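PDB 5JGF: vacuolar aminopeptidase 1 from Saccharomyces cerevisiae, which removes N-terminal amino acids, preferably neutral or hydrophobic ones, from peptides in the vacuole as a zinc-dependent dodecamer of the M18 family. Local coordinates for residues Glu34-His39 against Ala273-Ala278; Lys77-Glu82 against Lys327-His332; Val384-Val389 against Val400-Ile405. One frame throughout, in Å; residues are numbered along the deposited sequence.

Contact 1: Glu34-His39 against Ala273-Ala278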
# COMPACT_ATOMS: atom_id res chain seq x y z
N GLU D 34 -27.54 -19.07 51.10
CA GLU D 34 -28.71 -19.85 51.49
C GLU D 34 -28.33 -21.30 51.73
O GLU D 34 -28.81 -21.93 52.68
CB GLU D 34 -29.76 -19.76 50.40
CG GLU D 34 -31.10 -20.34 50.78
CD GLU D 34 -32.17 -20.03 49.73
OE1 GLU D 34 -33.15 -20.79 49.59
OE2 GLU D 34 -32.02 -19.02 49.02
N LEU D 35 -27.46 -21.83 50.87
CA LEU D 35 -26.99 -23.21 50.98
C LEU D 35 -26.17 -23.37 52.26
O LEU D 35 -26.29 -24.38 52.96
CB LEU D 35 -26.13 -23.57 49.77
CG LEU D 35 -25.58 -24.99 49.72
CD1 LEU D 35 -26.74 -25.98 49.61
CD2 LEU D 35 -24.64 -25.14 48.52
N LEU D 36 -25.32 -22.39 52.53
CA LEU D 36 -24.49 -22.41 53.73
C LEU D 36 -25.35 -22.34 54.99
O LEU D 36 -25.08 -23.02 55.97
CB LEU D 36 -23.49 -21.25 53.70
CG LEU D 36 -22.38 -21.41 52.65
CD1 LEU D 36 -21.73 -20.06 52.38
CD2 LEU D 36 -21.35 -22.43 53.14
N ASP D 37 -26.39 -21.50 54.95
CA ASP D 37 -27.29 -21.37 56.10
C ASP D 37 -27.90 -22.74 56.39
O ASP D 37 -27.92 -23.20 57.53
CB ASP D 37 -28.44 -20.40 55.81
CG ASP D 37 -28.01 -18.95 55.77
OD1 ASP D 37 -26.96 -18.62 56.36
OD2 ASP D 37 -28.73 -18.15 55.15
N LYS D 38 -28.40 -23.38 55.34
CA LYS D 38 -29.02 -24.69 55.46
C LYS D 38 -28.07 -25.73 56.04
O LYS D 38 -28.50 -26.66 56.72
CB LYS D 38 -29.53 -25.16 54.09
CG LYS D 38 -29.90 -26.63 54.05
CD LYS D 38 -30.56 -27.01 52.74
CE LYS D 38 -30.83 -28.51 52.71
NZ LYS D 38 -31.96 -28.85 51.81
N HIS D 39 -26.78 -25.57 55.78
CA HIS D 39 -25.80 -26.52 56.28
C HIS D 39 -25.11 -26.05 57.55
O HIS D 39 -23.98 -26.44 57.86
CB HIS D 39 -24.80 -26.85 55.18
CG HIS D 39 -25.38 -27.74 54.12
ND1 HIS D 39 -25.39 -29.12 54.23
CD2 HIS D 39 -26.05 -27.45 52.98
CE1 HIS D 39 -26.04 -29.64 53.20
NE2 HIS D 39 -26.45 -28.65 52.43
N ALA D 273 -18.30 -29.12 47.14
CA ALA D 273 -17.28 -29.96 47.75
C ALA D 273 -17.10 -29.57 49.22
O ALA D 273 -16.99 -30.43 50.09
CB ALA D 273 -15.96 -29.82 47.01
N LEU D 274 -17.07 -28.27 49.48
CA LEU D 274 -16.90 -27.77 50.85
C LEU D 274 -18.05 -28.24 51.74
O LEU D 274 -17.84 -28.67 52.87
CB LEU D 274 -16.84 -26.24 50.86
CG LEU D 274 -16.70 -25.63 52.27
CD1 LEU D 274 -15.32 -25.94 52.81
CD2 LEU D 274 -16.93 -24.13 52.23
N ILE D 275 -19.28 -28.13 51.22
CA ILE D 275 -20.46 -28.54 51.96
C ILE D 275 -20.47 -30.04 52.23
O ILE D 275 -20.76 -30.47 53.35
CB ILE D 275 -21.76 -28.12 51.21
CG1 ILE D 275 -22.26 -26.78 51.76
CG2 ILE D 275 -22.85 -29.17 51.37
CD1 ILE D 275 -21.24 -25.68 51.73
N CYS D 276 -20.14 -30.84 51.22
CA CYS D 276 -20.09 -32.29 51.38
C CYS D 276 -19.04 -32.65 52.42
O CYS D 276 -19.24 -33.53 53.24
CB CYS D 276 -19.73 -32.97 50.05
SG CYS D 276 -21.03 -32.90 48.81
N TYR D 277 -17.91 -31.95 52.36
CA TYR D 277 -16.82 -32.17 53.29
C TYR D 277 -17.20 -31.76 54.71
O TYR D 277 -16.93 -32.48 55.67
CB TYR D 277 -15.58 -31.39 52.82
CG TYR D 277 -14.51 -31.21 53.87
CD1 TYR D 277 -14.36 -29.99 54.53
CD2 TYR D 277 -13.64 -32.25 54.19
CE1 TYR D 277 -13.36 -29.81 55.49
CE2 TYR D 277 -12.64 -32.08 55.15
CZ TYR D 277 -12.51 -30.86 55.80
OH TYR D 277 -11.53 -30.69 56.75
N ALA D 278 -17.85 -30.60 54.82
CA ALA D 278 -18.27 -30.06 56.10
C ALA D 278 -19.23 -30.99 56.85
O ALA D 278 -19.26 -30.99 58.08
CB ALA D 278 -18.93 -28.70 55.90
O HOH W 1 -22.58 -29.68 55.34
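Ile275 meets three side chains of the facing segment, Leu35, Leu36 and His39, and it does so mainly with a different part of its branched chain each time. The contact is apolar at its centre. The far end of the isoleucine, CD1, comes to 3.5 Å from Leu36 CD2, the two chains slanting across each other, while Leu35 lies a little farther off, its CG 4.3 Å from Ile275 CG1. Leucine and isoleucine suit this place because their branched ends can fill the gap between two helices without presenting a polar atom. The chi1 of Ile275, -96°, lies well off a staggered position, which suggests a little strain.

Helix 25-38 and helix 261-278 are thus joined on one side of the large mixed sheet of the M18 aminopeptidase fold, and both Leu36 and Leu274 reach down to Ala72 of strand 69-76. Asp37 OD1 ties helix 25-38 to Tyr62 OH by a hydrogen bond. Helix 25-38 finishes here, and His39 is the first residue to leave helical backbone angles.

The second kind of interaction is CH-pi. Ile275 CG2 sits 3.7 Å from the centroid of the His39 ring and only 8° off its normal, so the methyl group is centred over one face. The ring is brought there by a chi1 of -73°, which sets CG beside the backbone N and opposite the carbonyl carbon.

A water supplies the polar link. It donates to Ile275 O at 2.8 Å and accepts a weak bond from His39 ND1 at 3.1 Å, so the imidazole offers its pi face to the methyl and an N-H at its rim to the water. Putting a serine at this position would probably uncover the Ile275 methyl and leave the water without its imidazole donor.

Contact 2: Lys77-Glu82 against Lys327-His332; sequences KNWRAE and KPVDLH
The indole of Trp79 and the Val329 methyl CG1 meet at 4.2 Å, the methyl approaching the ring atom CH2 obliquely. Over one face of the indole, offset toward the rim, lies the backbone N of Ala81, 4.1 Å above the plane, so the backbone two residues on passes over the ring's rim. Phe289 meets the indole edge-to-face, and the ring NE1 is hydrogen-bonded to Gly84 O within the same connection between strands 69-76 and 86-91. With CG anti to the backbone N (chi1 177°), the tryptophan carries its six-membered ring to the valine.

Ala81 makes the other half of the contact. Its CB points at the facing segment and lies 4.2 Å from Val329 CG1 and 4.1 Å from Asp330 O; a methyl is enough where the backbones come this near, the CA atoms of Ala81 and Val329 being 6.5 Å apart. Val329 suits its place because its CG1 serves both neighbours at once.

Asp330, next along, is the N-cap of helix 331-336: its OD1 accepts a weak bond from His332 N at 3.1 Å, and OD2 bonds Thr333 OG1. The start of this helix also borders a second subunit, where His332 NE2 is hydrogen-bonded to Glu318 of that neighbouring chain.

Across the two segments, then, the attraction is van der Waals and hydrophobic, without directional bonds. The indole's polar N-H is satisfied within its own loop and the carboxylate of Asp330 is held by the helix start, with weak further partners on the second subunit, so the groups that meet here are mostly carbon.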
# COMPACT_ATOMS: atom_id res chain seq x y z
N LYS D 77 -11.38 -26.43 66.42
CA LYS D 77 -11.04 -26.06 67.79
C LYS D 77 -9.56 -26.28 68.07
O LYS D 77 -8.94 -25.53 68.83
CB LYS D 77 -11.87 -26.88 68.78
CG LYS D 77 -11.49 -26.66 70.24
CD LYS D 77 -12.33 -27.55 71.15
CE LYS D 77 -11.88 -27.42 72.60
NZ LYS D 77 -12.62 -28.38 73.48
N ASN D 78 -8.98 -27.29 67.43
CA ASN D 78 -7.57 -27.61 67.65
C ASN D 78 -6.62 -27.06 66.59
O ASN D 78 -5.47 -27.47 66.51
CB ASN D 78 -7.40 -29.13 67.75
CG ASN D 78 -8.22 -29.72 68.88
OD1 ASN D 78 -8.20 -29.20 69.99
ND2 ASN D 78 -8.93 -30.81 68.60
N TRP D 79 -7.10 -26.12 65.79
CA TRP D 79 -6.26 -25.53 64.76
C TRP D 79 -5.13 -24.70 65.37
O TRP D 79 -5.30 -24.08 66.42
CB TRP D 79 -7.08 -24.63 63.83
CG TRP D 79 -6.25 -23.93 62.79
CD1 TRP D 79 -5.70 -24.49 61.67
CD2 TRP D 79 -5.83 -22.56 62.80
NE1 TRP D 79 -4.97 -23.54 60.98
CE2 TRP D 79 -5.03 -22.35 61.65
CE3 TRP D 79 -6.06 -21.48 63.67
CZ2 TRP D 79 -4.46 -21.11 61.35
CZ3 TRP D 79 -5.49 -20.24 63.37
CH2 TRP D 79 -4.70 -20.07 62.22
N ARG D 80 -3.98 -24.70 64.71
CA ARG D 80 -2.84 -23.91 65.14
C ARG D 80 -2.15 -23.41 63.87
O ARG D 80 -2.28 -24.03 62.82
CB ARG D 80 -1.87 -24.74 66.00
CG ARG D 80 -1.35 -26.00 65.36
CD ARG D 80 -0.75 -26.93 66.42
NE ARG D 80 -0.32 -28.21 65.86
CZ ARG D 80 0.87 -28.42 65.31
NH1 ARG D 80 1.76 -27.43 65.23
NH2 ARG D 80 1.17 -29.62 64.82
N ALA D 81 -1.45 -22.29 63.98
CA ALA D 81 -0.77 -21.66 62.85
C ALA D 81 -0.02 -22.60 61.92
O ALA D 81 -0.11 -22.47 60.70
CB ALA D 81 0.18 -20.58 63.37
N GLU D 82 0.73 -23.53 62.49
CA GLU D 82 1.52 -24.46 61.70
C GLU D 82 0.69 -25.36 60.78
O GLU D 82 1.21 -25.94 59.83
CB GLU D 82 2.39 -25.32 62.63
CG GLU D 82 3.39 -24.51 63.45
CD GLU D 82 2.75 -23.76 64.63
OE1 GLU D 82 3.42 -22.85 65.17
OE2 GLU D 82 1.61 -24.07 65.03
N LYS D 327 -4.03 -16.18 72.55
CA LYS D 327 -2.62 -16.19 72.21
C LYS D 327 -2.40 -15.59 70.82
O LYS D 327 -3.24 -15.74 69.93
CB LYS D 327 -2.09 -17.62 72.24
N PRO D 328 -1.27 -14.90 70.62
CA PRO D 328 -0.96 -14.28 69.33
C PRO D 328 -0.75 -15.34 68.25
O PRO D 328 -0.13 -16.37 68.50
CB PRO D 328 0.32 -13.50 69.62
CG PRO D 328 0.23 -13.21 71.10
CD PRO D 328 -0.27 -14.52 71.63
N VAL D 329 -1.28 -15.08 67.06
CA VAL D 329 -1.12 -16.01 65.95
C VAL D 329 -0.21 -15.38 64.91
O VAL D 329 -0.43 -14.26 64.47
CB VAL D 329 -2.48 -16.34 65.30
CG1 VAL D 329 -2.27 -17.22 64.07
CG2 VAL D 329 -3.37 -17.06 66.30
N ASP D 330 0.83 -16.12 64.53
CA ASP D 330 1.80 -15.66 63.54
C ASP D 330 1.26 -15.95 62.14
O ASP D 330 1.37 -17.07 61.65
CB ASP D 330 3.13 -16.39 63.76
CG ASP D 330 4.20 -15.99 62.76
OD1 ASP D 330 3.97 -15.07 61.95
OD2 ASP D 330 5.28 -16.62 62.78
N LEU D 331 0.66 -14.94 61.52
CA LEU D 331 0.08 -15.08 60.19
C LEU D 331 1.09 -15.47 59.11
O LEU D 331 0.72 -16.08 58.10
CB LEU D 331 -0.63 -13.79 59.79
CG LEU D 331 -1.83 -13.40 60.66
CD1 LEU D 331 -2.35 -12.03 60.26
CD2 LEU D 331 -2.92 -14.45 60.53
N HIS D 332 2.35 -15.13 59.31
CA HIS D 332 3.37 -15.48 58.33
C HIS D 332 3.58 -16.99 58.38
O HIS D 332 3.78 -17.64 57.35
CB HIS D 332 4.68 -14.75 58.64
CG HIS D 332 4.58 -13.26 58.45
ND1 HIS D 332 4.39 -12.69 57.21
CD2 HIS D 332 4.62 -12.25 59.34
CE1 HIS D 332 4.31 -11.37 57.35
NE2 HIS D 332 4.44 -11.08 58.63

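Contact 3: Val384-Val389 against Val400-Ile405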
# COMPACT_ATOMS: atom_id res chain seq x y z
N VAL D 384 6.47 -27.74 43.09
CA VAL D 384 6.01 -28.40 44.31
C VAL D 384 4.48 -28.52 44.28
O VAL D 384 3.93 -29.56 44.64
CB VAL D 384 6.44 -27.64 45.57
CG1 VAL D 384 5.78 -28.24 46.81
CG2 VAL D 384 7.95 -27.70 45.71
N GLY D 385 3.81 -27.45 43.86
CA GLY D 385 2.36 -27.48 43.79
C GLY D 385 1.86 -28.51 42.80
O GLY D 385 0.83 -29.15 43.02
N THR D 386 2.58 -28.66 41.69
CA THR D 386 2.20 -29.64 40.68
C THR D 386 2.32 -31.03 41.29
O THR D 386 1.42 -31.86 41.15
CB THR D 386 3.12 -29.54 39.44
OG1 THR D 386 2.93 -28.27 38.81
CG2 THR D 386 2.80 -30.65 38.44
N ALA D 387 3.43 -31.28 41.97
CA ALA D 387 3.66 -32.57 42.61
C ALA D 387 2.60 -32.85 43.67
O ALA D 387 2.09 -33.98 43.76
CB ALA D 387 5.05 -32.59 43.25
N LEU D 388 2.25 -31.84 44.45
CA LEU D 388 1.24 -31.99 45.49
C LEU D 388 -0.11 -32.39 44.93
O LEU D 388 -0.77 -33.29 45.45
CB LEU D 388 1.11 -30.70 46.30
CG LEU D 388 0.06 -30.75 47.42
CD1 LEU D 388 0.53 -29.94 48.60
CD2 LEU D 388 -1.28 -30.23 46.90
N VAL D 389 -0.53 -31.73 43.85
CA VAL D 389 -1.81 -32.04 43.23
C VAL D 389 -1.79 -33.44 42.61
O VAL D 389 -2.78 -34.17 42.68
CB VAL D 389 -2.18 -30.99 42.15
CG1 VAL D 389 -3.35 -31.49 41.31
CG2 VAL D 389 -2.55 -29.68 42.83
N VAL D 400 -5.53 -36.11 36.63
CA VAL D 400 -5.10 -34.72 36.47
C VAL D 400 -4.65 -34.46 35.03
O VAL D 400 -3.88 -35.23 34.47
CB VAL D 400 -3.91 -34.40 37.42
CG1 VAL D 400 -3.41 -32.97 37.18
CG2 VAL D 400 -4.35 -34.56 38.86
N GLN D 401 -5.15 -33.38 34.44
CA GLN D 401 -4.79 -33.03 33.07
C GLN D 401 -3.94 -31.77 33.09
O GLN D 401 -3.82 -31.12 34.13
CB GLN D 401 -6.04 -32.80 32.23
CG GLN D 401 -7.08 -33.90 32.34
CD GLN D 401 -8.14 -33.77 31.28
OE1 GLN D 401 -7.93 -34.15 30.13
NE2 GLN D 401 -9.29 -33.23 31.66
N TYR D 402 -3.37 -31.42 31.94
CA TYR D 402 -2.52 -30.24 31.84
C TYR D 402 -2.98 -29.25 30.78
O TYR D 402 -3.53 -29.64 29.75
CB TYR D 402 -1.10 -30.62 31.42
CG TYR D 402 -0.20 -31.30 32.42
CD1 TYR D 402 -0.56 -31.44 33.76
CD2 TYR D 402 1.04 -31.78 32.02
CE1 TYR D 402 0.31 -32.04 34.68
CE2 TYR D 402 1.91 -32.37 32.92
CZ TYR D 402 1.55 -32.50 34.24
OH TYR D 402 2.44 -33.08 35.12
N PHE D 403 -2.74 -27.97 31.05
CA PHE D 403 -2.99 -26.93 30.07
C PHE D 403 -1.90 -25.88 30.18
O PHE D 403 -1.65 -25.33 31.26
CB PHE D 403 -4.34 -26.23 30.20
CG PHE D 403 -4.51 -25.12 29.19
CD1 PHE D 403 -4.12 -23.82 29.49
CD2 PHE D 403 -4.92 -25.40 27.89
CE1 PHE D 403 -4.13 -22.82 28.51
CE2 PHE D 403 -4.93 -24.41 26.90
CZ PHE D 403 -4.53 -23.12 27.21
N GLN D 404 -1.24 -25.63 29.06
CA GLN D 404 -0.20 -24.61 28.95
C GLN D 404 -0.29 -24.13 27.50
O GLN D 404 -0.63 -24.90 26.62
CB GLN D 404 1.20 -25.18 29.22
CG GLN D 404 2.31 -24.12 29.11
CD GLN D 404 3.63 -24.55 29.75
OE1 GLN D 404 3.65 -25.10 30.85
NE2 GLN D 404 4.74 -24.27 29.06
N ILE D 405 -0.00 -22.85 27.27
CA ILE D 405 -0.08 -22.30 25.92
C ILE D 405 1.14 -22.66 25.08
O ILE D 405 2.19 -22.99 25.62
CB ILE D 405 -0.18 -20.75 25.95
CG1 ILE D 405 1.08 -20.16 26.57
CG2 ILE D 405 -1.42 -20.32 26.72
CD1 ILE D 405 1.24 -18.66 26.35
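A beta-alpha-beta unit, strand 369-372, helix 383-396 and strand 400-403, contains this contact: the helix packs against the strand that follows it, the outermost on that side of the mixed sheet within the chain. Toward the start of the strand, Val400 CG2 lies 4.1 Å from Val389 CG1, the two valines crossing at a slant. Beta-branched valine is well suited to the strand and offers the helix a compact apolar surface. Val389 also reaches Leu371 and Leu430, and so touches neighbouring strands of the sheet.

Farther along, Tyr402 and Thr386 meet at about a right angle, the phenol OH lying 4.1 Å from the threonine methyl CG2. That methyl is anti to the backbone N, while chi1 of -65° sets OG1 beside that N, where the hydroxyl bonds back to Asp382 O one turn earlier. The phenol OH is hydrogen-bonded to Glu390 of the same helix. Gln235 of a neighbouring subunit packs on both Thr386 and Tyr402.

Each hydroxyl therefore has a polar partner beyond these two segments, and what they bring to one another is a methyl against a phenol oxygen, a van der Waals contact beside the valine pair.

The three contacts are spread around the same mixed sheet, their centres 25 to 29 Å apart, and none touches another. Contacts 1 and 2 interleave along the chain: 34-39, 77-82, 273-278, then 327-332; contact 3 follows both, with its segments only 11 residues apart. Strand 69-76 relates the first two, since it lies under the helices of contact 1 and leads into the loop of contact 2. Helix 448-468 packs on residues of contacts 1 and 3. Contacts 2 and 3 each border a second subunit, whereas no other chain touches contact 1, so packing within the catalytic fold adjoins the interfaces of the dodecamer at two places.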